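Local coordinates for protein 6-phospho-alpha-glucosidase (Merdibacter massiliensis, PDB 6VC6) that probably hydrolyses 6-phospho-alpha-glucosides, such as phosphorylated maltose, in the manner of family 4 glycosidases, which use NAD and a divalent metal such as manganese, at residues Thr205-Arg210 with Asp215-Ile220; Ser181-Val186 with Lys221-Glu226; Glu345-Asn350 with Val357-Glu362; Glu154-Glu159 with Asn164-Ile169; Arg414-Asn417 with Lys421-Glu424. All blocks are in the same frame, centred on the assembly; numbering follows the deposited sequence.

Contact 1 of 5, residues Thr205-Arg210 with Asp215-Ile220; sequences THVYDR and DLLPEI
The carboxylate of Asp215 is shared between a histidine ring, strand 201-209 and the turn leading into helix 217-227. His206 ND1 donates to Asp215 OD2 at 2.9 Å in a nearly straight bond (172°); the oxygen lies in the imidazole plane, whereas the hydrogen arrives well above the plane of the carboxylate. Asp215 OD1 accepts two backbone N-H groups from opposite faces, Val207 N at 3.2 Å and Leu217 N at 3.2 Å, the latter a capping bond in the turn that leads into the helix. With CG of Asp215 anti to its own backbone N (chi1 -165°), the carboxylate is turned back to the strand. A lysine in its place would probably leave the ND1 proton of His206 and the N-H groups of Val207 and Leu217 without their acceptor, freeing the imidazole to turn. The backbone adds one more tie, from Leu216 N to Val207 O at 2.7 Å, part of a single beta bridge between Tyr208 and Asp215. Tyr208 OH sits over the centre of one face of the His206 ring, while Tyr208 CE2 lies 3.8 Å from Asp215 CB. On the buried side Ile220 CD1 packs against Val207 CB at 3.8 Å, the two side chains crossing at about a right angle, and Leu217 CD1 meets Val207 CG2. Thr205 and His206 form a classic beta bulge opposite Val194 of strand 191-196, and Met177, Val180 and Leu184 of helix 172-184 pack on Val207, Leu216 and Ile220.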
# COMPACT_ATOMS: atom_id res chain seq x y z
N THR A 205 -4.93 18.55 -5.68
CA THR A 205 -5.44 19.77 -6.28
C THR A 205 -5.17 21.01 -5.44
O THR A 205 -5.13 22.12 -5.98
CB THR A 205 -6.94 19.65 -6.54
OG1 THR A 205 -7.64 19.54 -5.29
CG2 THR A 205 -7.25 18.43 -7.39
N HIS A 206 -4.98 20.85 -4.13
CA HIS A 206 -4.64 21.96 -3.25
C HIS A 206 -3.77 21.43 -2.12
O HIS A 206 -3.89 20.28 -1.70
CB HIS A 206 -5.88 22.64 -2.67
CG HIS A 206 -6.79 23.24 -3.70
ND1 HIS A 206 -6.49 24.41 -4.37
CD2 HIS A 206 -7.99 22.83 -4.18
CE1 HIS A 206 -7.47 24.69 -5.21
NE2 HIS A 206 -8.39 23.74 -5.12
N VAL A 207 -2.87 22.29 -1.64
CA VAL A 207 -2.03 21.99 -0.47
C VAL A 207 -2.10 23.23 0.42
O VAL A 207 -1.34 24.19 0.25
CB VAL A 207 -0.58 21.66 -0.85
CG1 VAL A 207 0.22 21.30 0.39
CG2 VAL A 207 -0.53 20.53 -1.87
N TYR A 208 -3.02 23.21 1.38
CA TYR A 208 -3.29 24.37 2.22
C TYR A 208 -2.43 24.36 3.47
O TYR A 208 -2.19 23.31 4.07
CB TYR A 208 -4.77 24.42 2.61
CG TYR A 208 -5.72 24.67 1.47
CD1 TYR A 208 -6.70 23.74 1.14
CD2 TYR A 208 -5.65 25.84 0.72
CE1 TYR A 208 -7.58 23.96 0.10
CE2 TYR A 208 -6.53 26.07 -0.32
CZ TYR A 208 -7.49 25.13 -0.63
OH TYR A 208 -8.37 25.36 -1.67
N ASP A 209 -1.98 25.55 3.88
CA ASP A 209 -1.34 25.71 5.17
C ASP A 209 -2.39 25.57 6.28
O ASP A 209 -3.51 26.06 6.15
CB ASP A 209 -0.65 27.07 5.26
CG ASP A 209 -0.12 27.36 6.65
OD1 ASP A 209 0.80 26.64 7.10
OD2 ASP A 209 -0.61 28.32 7.29
N ARG A 210 -2.01 24.87 7.36
CA ARG A 210 -2.97 24.55 8.42
C ARG A 210 -3.48 25.81 9.10
O ARG A 210 -4.69 25.97 9.31
CB ARG A 210 -2.32 23.62 9.44
CG ARG A 210 -3.28 23.16 10.53
CD ARG A 210 -2.54 22.68 11.76
NE ARG A 210 -1.39 23.52 12.09
CZ ARG A 210 -1.39 24.46 13.03
NH1 ARG A 210 -0.30 25.18 13.25
NH2 ARG A 210 -2.48 24.68 13.75
N ASP A 215 -3.16 28.52 -0.07
CA ASP A 215 -2.79 27.44 -0.97
C ASP A 215 -1.29 27.50 -1.24
O ASP A 215 -0.81 28.41 -1.92
CB ASP A 215 -3.59 27.53 -2.27
CG ASP A 215 -3.53 26.25 -3.08
OD1 ASP A 215 -2.83 25.30 -2.66
OD2 ASP A 215 -4.18 26.19 -4.15
N LEU A 216 -0.55 26.55 -0.69
CA LEU A 216 0.89 26.50 -0.88
C LEU A 216 1.29 25.85 -2.20
O LEU A 216 2.48 25.86 -2.54
CB LEU A 216 1.55 25.74 0.28
CG LEU A 216 1.27 26.30 1.68
CD1 LEU A 216 1.81 25.36 2.74
CD2 LEU A 216 1.88 27.69 1.82
N LEU A 217 0.33 25.30 -2.94
CA LEU A 217 0.66 24.63 -4.20
C LEU A 217 1.34 25.54 -5.22
O LEU A 217 2.27 25.07 -5.89
CB LEU A 217 -0.61 24.00 -4.78
CG LEU A 217 -0.42 23.03 -5.95
CD1 LEU A 217 0.58 21.94 -5.61
CD2 LEU A 217 -1.75 22.42 -6.37
N PRO A 218 0.94 26.81 -5.41
CA PRO A 218 1.69 27.66 -6.35
C PRO A 218 3.17 27.79 -6.00
O PRO A 218 4.02 27.77 -6.89
CB PRO A 218 0.97 29.01 -6.26
CG PRO A 218 -0.42 28.65 -5.88
CD PRO A 218 -0.30 27.47 -4.96
N GLU A 219 3.49 27.92 -4.71
CA GLU A 219 4.89 27.99 -4.30
C GLU A 219 5.59 26.65 -4.44
O GLU A 219 6.79 26.60 -4.74
CB GLU A 219 4.99 28.50 -2.86
CG GLU A 219 6.40 28.84 -2.41
CD GLU A 219 6.86 30.20 -2.89
OE1 GLU A 219 6.05 30.93 -3.49
OE2 GLU A 219 8.04 30.54 -2.66
N ILE A 220 4.86 25.55 -4.25
CA ILE A 220 5.46 24.22 -4.33
C ILE A 220 6.01 23.97 -5.73
O ILE A 220 7.13 23.49 -5.90
CB ILE A 220 4.44 23.14 -3.93
CG1 ILE A 220 4.19 23.18 -2.42
CG2 ILE A 220 4.92 21.76 -4.34
CD1 ILE A 220 2.94 22.44 -1.99

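Contact 2 of 5, residues Ser181-Val186 with Lys221-Glu226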
# COMPACT_ATOMS: atom_id res chain seq x y z
N SER A 181 6.98 18.95 2.78
CA SER A 181 7.42 19.63 3.99
C SER A 181 8.92 19.89 3.98
O SER A 181 9.38 20.92 4.48
CB SER A 181 7.03 18.81 5.22
OG SER A 181 7.86 17.67 5.36
N ARG A 182 9.70 18.97 3.41
CA ARG A 182 11.13 19.21 3.26
C ARG A 182 11.39 20.29 2.21
O ARG A 182 12.30 21.11 2.37
CB ARG A 182 11.84 17.91 2.88
CG ARG A 182 13.32 18.06 2.56
CD ARG A 182 14.02 16.72 2.60
NE ARG A 182 15.37 16.79 2.04
CZ ARG A 182 16.30 15.86 2.23
NH1 ARG A 182 16.04 14.79 2.96
NH2 ARG A 182 17.50 16.01 1.68
N LEU A 183 10.60 20.30 1.14
CA LEU A 183 10.67 21.36 0.14
C LEU A 183 10.51 22.73 0.79
O LEU A 183 11.26 23.67 0.50
CB LEU A 183 9.59 21.16 -0.91
CG LEU A 183 9.90 20.54 -2.28
CD1 LEU A 183 8.78 20.93 -3.22
CD2 LEU A 183 11.24 21.00 -2.81
N LEU A 184 9.51 22.87 1.66
CA LEU A 184 9.09 24.15 2.20
C LEU A 184 9.68 24.45 3.57
O LEU A 184 9.45 25.54 4.10
CB LEU A 184 7.56 24.21 2.27
CG LEU A 184 6.75 24.65 1.04
CD1 LEU A 184 7.35 24.14 -0.27
CD2 LEU A 184 5.31 24.18 1.18
N ASN A 185 10.42 23.51 4.16
CA ASN A 185 10.98 23.65 5.51
C ASN A 185 9.88 23.92 6.53
O ASN A 185 9.94 24.86 7.33
CB ASN A 185 12.05 24.75 5.55
CG ASN A 185 12.93 24.65 6.78
OD1 ASN A 185 13.12 23.57 7.34
ND2 ASN A 185 13.47 25.79 7.21
N VAL A 186 8.85 23.07 6.50
CA VAL A 186 7.73 23.15 7.44
C VAL A 186 7.49 21.75 8.00
O VAL A 186 8.04 20.76 7.52
CB VAL A 186 6.45 23.70 6.78
CG1 VAL A 186 6.64 25.14 6.34
CG2 VAL A 186 6.03 22.82 5.61
N LYS A 221 5.22 24.31 -6.76
CA LYS A 221 5.69 24.12 -8.13
C LYS A 221 6.88 25.01 -8.45
O LYS A 221 7.71 24.65 -9.29
CB LYS A 221 4.55 24.40 -9.12
CG LYS A 221 3.20 23.84 -8.71
CD LYS A 221 2.11 24.34 -9.64
CE LYS A 221 0.74 23.92 -9.17
NZ LYS A 221 -0.35 24.51 -9.99
N LYS A 222 6.98 26.17 -7.80
CA LYS A 222 8.08 27.09 -8.08
C LYS A 222 9.41 26.51 -7.62
O LYS A 222 10.40 26.54 -8.36
CB LYS A 222 7.81 28.44 -7.43
CG LYS A 222 8.82 29.52 -7.81
CD LYS A 222 9.42 30.18 -6.59
CE LYS A 222 8.42 31.11 -5.91
NZ LYS A 222 9.10 32.09 -5.02
N ILE A 223 9.45 25.99 -6.39
CA ILE A 223 10.70 25.43 -5.88
C ILE A 223 11.05 24.13 -6.61
O ILE A 223 12.23 23.84 -6.82
CB ILE A 223 10.59 25.22 -4.35
CG1 ILE A 223 10.55 26.57 -3.64
CG2 ILE A 223 11.77 24.42 -3.83
CD1 ILE A 223 9.32 26.76 -2.78
N ILE A 224 10.04 23.36 -7.02
CA ILE A 224 10.30 22.13 -7.76
C ILE A 224 10.98 22.44 -9.09
O ILE A 224 11.91 21.73 -9.51
CB ILE A 224 8.99 21.34 -7.96
CG1 ILE A 224 8.58 20.65 -6.66
CG2 ILE A 224 9.15 20.30 -9.07
CD1 ILE A 224 7.33 19.80 -6.78
N LYS A 225 10.54 23.50 -9.77
CA LYS A 225 11.11 23.84 -11.06
C LYS A 225 12.58 24.25 -10.95
O LYS A 225 13.36 24.00 -11.86
CB LYS A 225 10.30 24.96 -11.72
CG LYS A 225 10.71 25.28 -13.15
CD LYS A 225 10.20 26.64 -13.58
CE LYS A 225 10.12 26.76 -15.09
NZ LYS A 225 9.28 27.91 -15.52
N GLU A 226 12.96 24.87 -9.83
CA GLU A 226 14.31 25.40 -9.68
C GLU A 226 15.24 24.48 -8.89
O GLU A 226 16.45 24.49 -9.13
CB GLU A 226 14.27 26.77 -9.00
CG GLU A 226 13.59 26.80 -7.64
CD GLU A 226 13.33 28.21 -7.14
OE1 GLU A 226 13.39 29.15 -7.96
OE2 GLU A 226 13.08 28.38 -5.93
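Leu183 spreads its two methyls over neighbouring isoleucines of the facing helix. CD1 presses on Ile224 CG1 at 3.5 Å, closer than two carbons normally settle, and the two side chains cross at about a right angle. The other branch, CD2, lies 3.6 Å from Ile223 CG2; here the side chains run past one another in opposite directions. The first torsion of Leu183 (chi1 -101°) is away from a staggered value, consistent with some strain in this close fit. Ile223 also uses its far end, bringing CD1 to 4.1 Å from Leu184 CD1, so that its two branches serve two successive leucines. This is helix-helix packing, between the last turn of helix 172-184 and helix 217-227, and it is wholly apolar across the interface. Helix 172-184 comes to its end here: Asn185 leaves helical geometry with positive phi (57°), and Val186 N reaches back to Ser181 O at 3.0 Å, a 6-to-1 bond of the kind found in a Schellman motif. Phe229, from the loop beyond the second helix, packs on both Leu183 and Ile224, and Met252 of helix 248-254 also touches Ile224. Polar groups lie to the outside, where Arg182 pairs with Glu235 and Lys222 with Glu219.

Contact 3 of 5, residues Glu345-Asn350 with Val357-Glu362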
# COMPACT_ATOMS: atom_id res chain seq x y z
N GLU A 345 -19.43 6.21 -4.25
CA GLU A 345 -20.85 6.53 -4.04
C GLU A 345 -21.08 8.04 -3.96
O GLU A 345 -21.64 8.57 -2.99
CB GLU A 345 -21.39 5.83 -2.79
CG GLU A 345 -22.88 5.48 -2.89
CD GLU A 345 -23.40 4.76 -1.66
OE1 GLU A 345 -22.68 3.90 -1.13
OE2 GLU A 345 -24.54 5.06 -1.24
N GLY A 346 -20.64 8.74 -5.01
CA GLY A 346 -20.90 10.15 -5.17
C GLY A 346 -19.76 11.06 -4.75
O GLY A 346 -19.76 12.24 -5.12
N ALA A 347 -18.80 10.55 -3.97
CA ALA A 347 -17.68 11.39 -3.54
C ALA A 347 -16.90 11.93 -4.73
O ALA A 347 -16.48 13.09 -4.73
CB ALA A 347 -16.78 10.60 -2.59
N ILE A 348 -16.68 11.09 -5.74
CA ILE A 348 -16.27 11.55 -7.06
C ILE A 348 -17.51 11.48 -7.94
O ILE A 348 -17.98 10.39 -8.28
CB ILE A 348 -15.12 10.71 -7.63
CG1 ILE A 348 -13.93 10.72 -6.67
CG2 ILE A 348 -14.70 11.23 -9.00
CD1 ILE A 348 -12.68 10.05 -7.22
N ALA A 349 -18.06 12.65 -8.29
CA ALA A 349 -19.44 12.71 -8.75
C ALA A 349 -19.64 12.08 -10.12
O ALA A 349 -20.71 11.51 -10.37
CB ALA A 349 -19.91 14.17 -8.77
N ASN A 350 -18.65 12.15 -11.01
CA ASN A 350 -18.81 11.63 -12.36
C ASN A 350 -18.14 10.27 -12.55
O ASN A 350 -17.82 9.89 -13.68
CB ASN A 350 -18.28 12.63 -13.38
CG ASN A 350 -16.90 13.15 -13.04
OD1 ASN A 350 -16.39 12.92 -11.94
ND2 ASN A 350 -16.29 13.88 -13.97
N VAL A 357 -12.06 4.36 -4.29
CA VAL A 357 -11.26 5.54 -4.60
C VAL A 357 -10.48 5.96 -3.36
O VAL A 357 -10.70 5.46 -2.25
CB VAL A 357 -12.13 6.71 -5.11
CG1 VAL A 357 -12.79 6.33 -6.43
CG2 VAL A 357 -13.18 7.09 -4.08
N GLU A 358 -9.55 6.89 -3.56
CA GLU A 358 -8.64 7.37 -2.52
C GLU A 358 -8.91 8.85 -2.29
O GLU A 358 -8.76 9.66 -3.21
CB GLU A 358 -7.19 7.14 -2.93
CG GLU A 358 -6.19 7.20 -1.79
CD GLU A 358 -4.81 6.72 -2.20
OE1 GLU A 358 -4.25 7.28 -3.16
OE2 GLU A 358 -4.30 5.77 -1.57
N LEU A 359 -9.31 9.20 -1.06
CA LEU A 359 -9.73 10.56 -0.76
C LEU A 359 -9.35 10.92 0.67
O LEU A 359 -9.03 10.05 1.49
CB LEU A 359 -11.24 10.74 -0.95
CG LEU A 359 -11.84 10.43 -2.32
CD1 LEU A 359 -13.33 10.23 -2.18
CD2 LEU A 359 -11.54 11.55 -3.31
N VAL A 360 -9.41 12.22 0.96
CA VAL A 360 -9.26 12.70 2.33
C VAL A 360 -10.52 12.38 3.12
O VAL A 360 -11.64 12.61 2.64
CB VAL A 360 -8.97 14.21 2.34
CG1 VAL A 360 -8.88 14.73 3.77
CG2 VAL A 360 -7.69 14.51 1.57
N CYS A 361 -10.35 11.84 4.32
CA CYS A 361 -11.47 11.45 5.16
C CYS A 361 -11.17 11.76 6.62
O CYS A 361 -10.01 11.74 7.04
CB CYS A 361 -11.80 9.95 5.03
SG CYS A 361 -11.97 9.33 3.34
N GLU A 362 -12.23 12.04 7.38
CA GLU A 362 -12.14 12.02 8.83
C GLU A 362 -12.26 10.57 9.31
O GLU A 362 -13.01 9.78 8.74
CB GLU A 362 -13.23 12.87 9.47
CG GLU A 362 -12.93 14.36 9.54
CD GLU A 362 -14.00 15.13 10.29
OE1 GLU A 362 -14.83 14.48 10.96
OE2 GLU A 362 -14.03 16.37 10.20
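The connection between the antiparallel neighbours 336-343 and 356-364 folds back over the second strand of that beta hairpin, within the large mixed sheet of the protein. Two residues of the irregular segment 345-350, Ala347 and Ile348, point their side chains at the strand and meet Val357 and Leu359, which share one face of it. Ala347 CB touches Leu359 CD1 at 3.5 Å, closer than ordinary carbon-carbon packing. Ile348 reaches farther with its long branch: CD1 lies 3.8 Å from Val357 CG1 and 4.0 Å from Val357 CB, the two side chains lying alongside, pointing opposite ways. Having CG1 anti to its carbonyl carbon (chi1 -57°) and an extended outer torsion, Ile348 carries that terminal methyl down to the strand, and its CG1 lies 4.2 Å from Leu359 CD2. Leu359 is thus held by both loop residues, one methyl to each. Just before Ala347 the chain turns through Gly346, whose positive phi of 99° belongs to a conformation in which a beta carbon would collide with the carbonyl oxygen of the residue before. The loop is also tied by polar bonds, Ile348 N to Asn344 OD1 and the backbone of Ala347 to Val373, while Glu358, on the other face of the strand, bonds to Tyr195 OH. All four side chains that touch are buried and purely hydrocarbon, so the contact itself depends on shape and exclusion of water; the direction and fixing of the loop probably come largely from the backbone and polar bonds around it.

Contact 4 of 5, residues Glu154-Glu159 with Asn164-Ile169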
# COMPACT_ATOMS: atom_id res chain seq x y z
N GLU A 154 -11.16 -3.64 -4.02
CA GLU A 154 -12.28 -3.98 -4.89
C GLU A 154 -12.78 -5.39 -4.63
O GLU A 154 -13.99 -5.64 -4.60
CB GLU A 154 -11.87 -3.80 -6.35
CG GLU A 154 -12.83 -4.43 -7.36
CD GLU A 154 -14.18 -3.73 -7.41
OE1 GLU A 154 -14.29 -2.59 -6.91
OE2 GLU A 154 -15.13 -4.33 -7.96
N ALA A 155 -11.86 -6.34 -4.44
CA ALA A 155 -12.27 -7.72 -4.16
C ALA A 155 -12.92 -7.83 -2.79
O ALA A 155 -13.89 -8.58 -2.61
CB ALA A 155 -11.06 -8.65 -4.26
N LEU A 156 -12.41 -7.09 -1.80
CA LEU A 156 -13.00 -7.14 -0.46
C LEU A 156 -14.35 -6.44 -0.42
O LEU A 156 -15.19 -6.77 0.42
CB LEU A 156 -12.04 -6.52 0.56
CG LEU A 156 -10.74 -7.28 0.79
CD1 LEU A 156 -9.95 -6.66 1.94
CD2 LEU A 156 -11.00 -8.75 1.05
N ARG A 157 -14.57 -5.47 -1.32
CA ARG A 157 -15.88 -4.83 -1.41
C ARG A 157 -16.95 -5.84 -1.80
O ARG A 157 -18.08 -5.80 -1.29
CB ARG A 157 -15.83 -3.68 -2.41
CG ARG A 157 -17.18 -3.02 -2.67
CD ARG A 157 -17.11 -2.07 -3.86
NE ARG A 157 -17.00 -2.77 -5.13
CZ ARG A 157 -18.04 -3.31 -5.78
NH1 ARG A 157 -19.26 -3.22 -5.27
NH2 ARG A 157 -17.85 -3.93 -6.93
N ARG A 158 -16.62 -6.76 -2.71
CA ARG A 158 -17.59 -7.76 -3.15
C ARG A 158 -17.73 -8.89 -2.14
O ARG A 158 -18.85 -9.36 -1.88
CB ARG A 158 -17.17 -8.33 -4.51
CG ARG A 158 -16.99 -7.29 -5.60
CD ARG A 158 -16.95 -7.96 -6.97
NE ARG A 158 -16.44 -7.07 -8.01
CZ ARG A 158 -16.29 -7.43 -9.28
NH1 ARG A 158 -16.60 -8.66 -9.67
NH2 ARG A 158 -15.81 -6.56 -10.16
N GLU A 159 -16.62 -9.34 -1.55
CA GLU A 159 -16.67 -10.49 -0.66
C GLU A 159 -17.33 -10.14 0.67
O GLU A 159 -18.06 -10.96 1.24
CB GLU A 159 -15.27 -11.05 -0.43
CG GLU A 159 -15.23 -12.33 0.38
CD GLU A 159 -15.74 -13.53 -0.40
OE1 GLU A 159 -15.52 -13.58 -1.63
OE2 GLU A 159 -16.36 -14.42 0.22
N ASN A 164 -18.15 -3.43 7.99
CA ASN A 164 -17.87 -2.01 8.13
C ASN A 164 -16.59 -1.73 8.91
O ASN A 164 -16.37 -0.58 9.31
CB ASN A 164 -19.05 -1.31 8.79
CG ASN A 164 -20.22 -1.12 7.84
OD1 ASN A 164 -20.14 -0.35 6.88
ND2 ASN A 164 -21.32 -1.82 8.11
N ARG A 165 -15.76 -2.74 9.14
CA ARG A 165 -14.53 -2.57 9.91
C ARG A 165 -13.33 -3.09 9.13
O ARG A 165 -12.46 -3.79 9.67
CB ARG A 165 -14.64 -3.25 11.27
CG ARG A 165 -15.70 -2.62 12.17
CD ARG A 165 -15.50 -2.99 13.63
NE ARG A 165 -15.60 -1.83 14.51
CZ ARG A 165 -16.61 -1.60 15.34
NH1 ARG A 165 -17.62 -2.46 15.41
NH2 ARG A 165 -16.62 -0.52 16.10
N ILE A 166 -13.27 -2.77 7.84
CA ILE A 166 -12.12 -3.06 6.99
C ILE A 166 -11.70 -1.77 6.32
O ILE A 166 -12.51 -1.11 5.67
CB ILE A 166 -12.44 -4.14 5.93
CG1 ILE A 166 -13.00 -5.40 6.59
CG2 ILE A 166 -11.19 -4.47 5.12
CD1 ILE A 166 -13.42 -6.46 5.59
N LEU A 167 -10.42 -1.40 6.47
CA LEU A 167 -9.89 -0.17 5.89
C LEU A 167 -8.57 -0.47 5.20
O LEU A 167 -7.64 -0.98 5.83
CB LEU A 167 -9.70 0.90 6.97
CG LEU A 167 -9.25 2.27 6.45
CD1 LEU A 167 -10.20 2.77 5.37
CD2 LEU A 167 -9.15 3.27 7.59
N ASN A 168 -8.50 -0.14 3.91
CA ASN A 168 -7.26 -0.24 3.14
C ASN A 168 -6.62 1.13 3.06
O ASN A 168 -7.29 2.13 2.77
CB ASN A 168 -7.54 -0.79 1.74
CG ASN A 168 -8.23 -2.14 1.76
OD1 ASN A 168 -7.57 -3.17 1.88
ND2 ASN A 168 -9.55 -2.14 1.64
N ILE A 169 -5.31 1.19 3.32
CA ILE A 169 -4.58 2.45 3.36
C ILE A 169 -3.26 2.31 2.59
O ILE A 169 -2.76 1.21 2.37
CB ILE A 169 -4.30 2.93 4.80
CG1 ILE A 169 -3.38 1.94 5.53
CG2 ILE A 169 -5.60 3.12 5.57
CD1 ILE A 169 -3.41 2.07 7.03
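Leu156 and Ile166 meet at about a right angle, a methyl of the helix residue set against the short branch of the strand residue: Leu156 CD1 lies 4.1 Å from Ile166 CG2. Leu156 CG stands beside its backbone N (chi1 -66°), and the chain runs on straight to the sheet, where the same CD1 approaches Asn168 OD1 at 4.2 Å. That oxygen is bonded to Asn144 ND2 of the adjacent strand, so the leucine covers a polar atom already supplied with a donor. On another side of the helix, Glu154 is gripped by two arginines. Arg157 takes it side-on, NE to OE1 and NH2 to OE2, the latter at 2.9 Å and nearly straight (173°). Arg158 directs both its NE, at 3.0 Å, and its NH2 to the same Glu154 OE2, on the anti side, whereas Arg157 NH2 uses the syn side. Three N-H groups therefore converge on this oxygen, and Lys392 of helix 378-400 adds a salt bridge to OE1. The helix and strand belong to the beta-alpha-beta unit of strand 141-144, helix 149-159 and strand 166-169, in the Rossmann-like part of the enzyme; Ile169, farther along the chain, belongs to the NAD pocket. Helix 113-136 flanks the contact, with Ile127 on Leu156, and strand 336-343 lies beside strand 166-169.

Contact 5 of 5, residues Arg414-Asn417 with Lys421-Glu424; sequences RLIN and KARE
Ile416 and Ala422 make the closest approach, and a single methyl does the work: Ile416 CG2 lies 4.0 Å from Ala422 CB and equally 4.0 Å from Ala422 CA. It therefore rests against the root of the alanine and the helix backbone beside it, with Ala422 N also about 4.0 Å away. CG2 is the branch set anti to the backbone N of Ile416 (chi1 of the CG1 branch -72°), which aims it at the helix, while the longer branch ends in CD1, directed elsewhere. Ile416 CG2 also reaches the aliphatic part of Lys421, at 4.4 Å from its CG, a looser touch. The lysine chain then bends away, through two successive turns near 60° at chi2 and chi3, to leave its amino group far from the isoleucine. Lys421 NZ forms a salt bridge with Glu424 OE1 at 3.0 Å, one helical turn on, the nitrogen lying above the carboxylate plane, and it also bonds to Leu103 O. Segment 414-417 lies in the loop between helices 403-412 and 419-432. Outside bonds help to hold it: Arg105 NE bonds to Ile416 O, and the carbonyl of Tyr267 accepts from Arg414 NE; on the helix, Asp418 OD1 accepts from Lys421 N. Phe410 and Thr411 of the preceding helix also pack on Ala422. Between the two segments the attraction is slight and apolar, a small buried patch where the loop between the two helices turns, and the charged and backbone partners on its periphery supply the directional bonds.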
# COMPACT_ATOMS: atom_id res chain seq x y z
N ARG A 414 -3.44 0.46 -19.16
CA ARG A 414 -2.63 1.43 -19.89
C ARG A 414 -1.20 0.94 -20.09
O ARG A 414 -0.57 1.29 -21.09
CB ARG A 414 -2.63 2.77 -19.15
CG ARG A 414 -2.60 3.98 -20.06
CD ARG A 414 -2.70 5.27 -19.26
NE ARG A 414 -2.12 6.39 -19.99
CZ ARG A 414 -2.74 7.03 -20.98
NH1 ARG A 414 -3.95 6.65 -21.37
NH2 ARG A 414 -2.14 8.04 -21.59
N LEU A 415 -0.68 0.15 -19.16
CA LEU A 415 0.71 -0.29 -19.22
C LEU A 415 0.90 -1.56 -20.04
O LEU A 415 2.03 -2.04 -20.17
CB LEU A 415 1.26 -0.49 -17.81
CG LEU A 415 1.11 0.72 -16.89
CD1 LEU A 415 1.82 0.51 -15.56
CD2 LEU A 415 1.61 1.99 -17.57
N ILE A 416 -0.18 -2.09 -20.62
CA ILE A 416 -0.09 -3.17 -21.58
C ILE A 416 -0.62 -2.75 -22.95
O ILE A 416 0.10 -2.77 -23.93
CB ILE A 416 -0.83 -4.43 -21.08
CG1 ILE A 416 -0.04 -5.07 -19.94
CG2 ILE A 416 -1.04 -5.42 -22.21
CD1 ILE A 416 0.27 -4.13 -18.82
N ASN A 417 -1.88 -2.35 -22.99
CA ASN A 417 -2.46 -1.57 -24.08
C ASN A 417 -2.62 -2.33 -25.39
O ASN A 417 -3.01 -1.73 -26.40
CB ASN A 417 -1.65 -0.30 -24.34
CG ASN A 417 -2.49 0.84 -24.89
OD1 ASN A 417 -3.65 0.99 -24.53
ND2 ASN A 417 -1.90 1.64 -25.77
N LYS A 421 -0.23 -8.63 -26.97
CA LYS A 421 0.71 -8.59 -25.85
C LYS A 421 0.04 -9.03 -24.56
O LYS A 421 0.69 -9.66 -23.71
CB LYS A 421 1.30 -7.19 -25.71
CG LYS A 421 2.29 -7.04 -24.57
CD LYS A 421 3.52 -7.91 -24.79
CE LYS A 421 4.26 -7.50 -26.05
NZ LYS A 421 5.45 -8.37 -26.29
N ALA A 422 -1.25 -8.73 -24.40
CA ALA A 422 -1.97 -9.15 -23.20
C ALA A 422 -2.04 -10.66 -23.10
O ALA A 422 -1.77 -11.24 -22.05
CB ALA A 422 -3.37 -8.54 -23.19
N ARG A 423 -2.40 -11.33 -24.20
CA ARG A 423 -2.47 -12.79 -24.19
C ARG A 423 -1.10 -13.41 -23.98
O ARG A 423 -0.97 -14.41 -23.27
CB ARG A 423 -3.09 -13.29 -25.50
CG ARG A 423 -3.21 -14.81 -25.57
CD ARG A 423 -3.71 -15.26 -26.94
NE ARG A 423 -5.10 -14.86 -27.18
CZ ARG A 423 -6.16 -15.51 -26.72
NH1 ARG A 423 -6.01 -16.59 -25.98
NH2 ARG A 423 -7.38 -15.07 -27.00
N GLU A 424 -0.06 -12.82 -24.58
CA GLU A 424 1.29 -13.34 -24.41
C GLU A 424 1.73 -13.27 -22.95
O GLU A 424 2.26 -14.24 -22.40
CB GLU A 424 2.26 -12.56 -25.31
CG GLU A 424 3.71 -13.01 -25.21
CD GLU A 424 4.63 -12.22 -26.12
OE1 GLU A 424 4.26 -11.08 -26.49
OE2 GLU A 424 5.71 -12.73 -26.48

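In the fold
Read from the N terminus, contact 4 closes first, a short loop within a beta-alpha-beta unit of the NAD-binding sheet. Strand 166-169 leads on to helix 172-184, where contact 2 opens; it closes only on helix 217-227, and the small loop of contact 1 falls wholly within this span. These two touch through Leu184 with Leu216 and Ile220, joining both helices to the three-stranded sheet. Contact 3 follows in series, folding a loop onto the antiparallel side of the mixed sheet that contact 4 also reaches, their centres about 15 Å apart. Contact 5 comes last, folding the loop after helix 403-412 onto helix 419-432. None of the five cross.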